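Local coordinates for protein acRAF (Thiomonas intermedia, PDB 4LOW) that acts as a RuBisCO assembly factor in the alpha-carboxysome and belongs to the pterin-4a-carbinolamine dehydratase family, whose dehydratase activity it may share, at residues 20-25 / 79-84. Residues are numbered along the deposited sequence; the frame is centred on the assembly and turned at random.
Sequences KRFAFG and ARVDAL. With FMT (formic acid), chain C.
F22 and D82 face each other where strand 20-23 and helix 79-84 run almost parallel, 9° apart with their axes 10.9 Å from each other, the usual spacing of a helix packed on a sheet. With CG anti to the backbone N (chi1 -174°) and the chain fully extended beyond it, K20 reaches across to a salt bridge, NZ 2.8 Å from D82 OD1. The ammonium meets this oxygen from above the carboxylate, 55° out of its plane. A lysine suits the place because its long methylene chain can span the gap, with CD and CE also passing close to OD1. Its NZ also donates to the backbone oxygens of H5 and H7 in the polyhistidine tag, while W9 NE1 bonds to the same OD1. A methionine in place of K20 would probably leave the D82 carboxylate without its positive mate and those two carbonyls without their donor. Beside the bridge, the F22 ring presents its edge to D82, with CZ 3.3 Å from OD1, so weakly positive ring hydrogens face the acid oxygen. V81 adds the apolar half, its CG1 lying 3.7 Å from F22 CZ; a compact, branched valine suits this buried spot, meeting the ring obliquely. On the strand edge away from strand 57-63, R21 N bonds to O1 of formic acid, probably from the crystallisation liquor, at 2.9 Å. Strand 17-23 pairs here with strand 57-63, whose I60 touches both F22 and V81, and F33 of helix 27-44 closes over the same two residues, joining both helices to one face of the antiparallel sheet.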
loop_
_atom_site.group_PDB
_atom_site.type_symbol
_atom_site.label_atom_id
_atom_site.label_comp_id
_atom_site.label_asym_id
_atom_site.label_seq_id
_atom_site.Cartn_x
_atom_site.Cartn_y
_atom_site.Cartn_z
ATOM N N LYS A 20 -11.693 2.288 -4.683
ATOM C CA LYS A 20 -11.783 3.721 -4.473
ATOM C C LYS A 20 -10.404 4.286 -4.275
ATOM O O LYS A 20 -9.554 3.701 -3.607
ATOM C CB LYS A 20 -12.658 4.060 -3.256
ATOM C CG LYS A 20 -12.913 5.553 -3.070
ATOM C CD LYS A 20 -14.041 5.761 -2.059
ATOM C CE LYS A 20 -14.146 7.202 -1.662
ATOM N NZ LYS A 20 -15.298 7.374 -0.711
ATOM N N ARG A 21 -10.203 5.484 -4.817
ATOM C CA ARG A 21 -8.973 6.269 -4.617
ATOM C C ARG A 21 -9.222 7.404 -3.642
ATOM O O ARG A 21 -10.215 8.150 -3.769
ATOM C CB ARG A 21 -8.529 6.832 -5.964
ATOM C CG ARG A 21 -7.327 7.781 -5.908
ATOM C CD ARG A 21 -7.038 8.356 -7.295
ATOM N NE ARG A 21 -5.759 9.094 -7.353
ATOM C CZ ARG A 21 -4.592 8.529 -7.612
ATOM N NH1 ARG A 21 -4.511 7.208 -7.786
ATOM N NH2 ARG A 21 -3.500 9.278 -7.729
ATOM N N PHE A 22 -8.349 7.542 -2.688
ATOM C CA PHE A 22 -8.392 8.625 -1.714
ATOM C C PHE A 22 -7.172 9.477 -1.926
ATOM O O PHE A 22 -6.067 8.946 -1.927
ATOM C CB PHE A 22 -8.351 8.023 -0.303
ATOM C CG PHE A 22 -9.575 7.215 0.067
ATOM C CD1 PHE A 22 -9.704 5.887 -0.328
ATOM C CD2 PHE A 22 -10.627 7.801 0.753
ATOM C CE1 PHE A 22 -10.864 5.154 -0.003
ATOM C CE2 PHE A 22 -11.765 7.058 1.098
ATOM C CZ PHE A 22 -11.875 5.759 0.705
ATOM N N ALA A 23 -7.306 10.788 -1.997
ATOM C CA ALA A 23 -6.147 11.672 -2.158
ATOM C C ALA A 23 -6.088 12.625 -0.970
ATOM O O ALA A 23 -7.124 13.017 -0.409
ATOM C CB ALA A 23 -6.256 12.444 -3.472
ATOM N N PHE A 24 -4.869 12.979 -0.564
ATOM C CA PHE A 24 -4.625 13.775 0.629
ATOM C C PHE A 24 -3.691 14.930 0.319
ATOM O O PHE A 24 -2.942 14.874 -0.643
ATOM C CB PHE A 24 -4.031 12.889 1.738
ATOM C CG PHE A 24 -4.943 11.740 2.101
ATOM C CD1 PHE A 24 -5.984 11.905 3.005
ATOM C CD2 PHE A 24 -4.801 10.516 1.492
ATOM C CE1 PHE A 24 -6.852 10.837 3.303
ATOM C CE2 PHE A 24 -5.666 9.452 1.793
ATOM C CZ PHE A 24 -6.688 9.635 2.681
ATOM N N GLY A 25 -3.707 15.947 1.174
ATOM C CA GLY A 25 -2.883 17.119 0.953
ATOM C C GLY A 25 -1.435 16.992 1.348
ATOM O O GLY A 25 -0.678 17.919 1.080
ATOM N N ALA A 79 -17.549 1.678 4.025
ATOM C CA ALA A 79 -18.044 2.855 4.714
ATOM C C ALA A 79 -17.171 3.209 5.929
ATOM O O ALA A 79 -16.998 4.377 6.234
ATOM C CB ALA A 79 -19.485 2.617 5.165
ATOM N N ARG A 80 -16.635 2.229 6.631
ATOM C CA ARG A 80 -15.748 2.585 7.742
ATOM C C ARG A 80 -14.443 3.192 7.192
ATOM O O ARG A 80 -13.938 4.171 7.778
ATOM C CB ARG A 80 -15.503 1.403 8.665
ATOM C CG ARG A 80 -16.727 1.082 9.532
ATOM C CD ARG A 80 -16.668 -0.321 10.059
ATOM N NE ARG A 80 -15.814 -0.429 11.232
ATOM C CZ ARG A 80 -15.779 -1.501 12.015
ATOM N NH1 ARG A 80 -16.566 -2.543 11.763
ATOM N NH2 ARG A 80 -14.971 -1.536 13.059
ATOM N N VAL A 81 -13.940 2.692 6.014
ATOM C CA VAL A 81 -12.752 3.309 5.400
ATOM C C VAL A 81 -13.073 4.772 5.069
ATOM O O VAL A 81 -12.282 5.671 5.401
ATOM C CB VAL A 81 -12.339 2.564 4.150
ATOM C CG1 VAL A 81 -11.248 3.324 3.400
ATOM C CG2 VAL A 81 -11.862 1.171 4.482
ATOM N N ASP A 82 -14.272 5.054 4.490
ATOM C CA ASP A 82 -14.658 6.439 4.212
ATOM C C ASP A 82 -14.639 7.289 5.492
ATOM O O ASP A 82 -14.190 8.441 5.458
ATOM C CB ASP A 82 -16.058 6.491 3.613
ATOM C CG ASP A 82 -16.143 6.006 2.198
ATOM O OD1 ASP A 82 -15.092 5.746 1.597
ATOM O OD2 ASP A 82 -17.266 5.869 1.699
ATOM N N ALA A 83 -15.111 6.729 6.621
ATOM C CA ALA A 83 -15.129 7.490 7.861
ATOM C C ALA A 83 -13.717 7.785 8.354
ATOM O O ALA A 83 -13.519 8.836 8.978
ATOM C CB ALA A 83 -15.907 6.744 8.938
ATOM N N LEU A 84 -12.731 6.902 8.082
ATOM C CA LEU A 84 -11.349 7.174 8.469
ATOM C C LEU A 84 -10.789 8.331 7.650
ATOM O O LEU A 84 -9.905 9.049 8.131
ATOM C CB LEU A 84 -10.450 5.956 8.245
ATOM C CG LEU A 84 -10.790 4.676 9.021
ATOM C CD1 LEU A 84 -9.856 3.543 8.608
ATOM C CD2 LEU A 84 -10.755 4.900 10.531
HETATM C C FMT C . -13.016 6.057 -7.422
HETATM O O1 FMT C . -12.139 6.572 -6.673
HETATM O O2 FMT C . -14.165 5.626 -6.842
#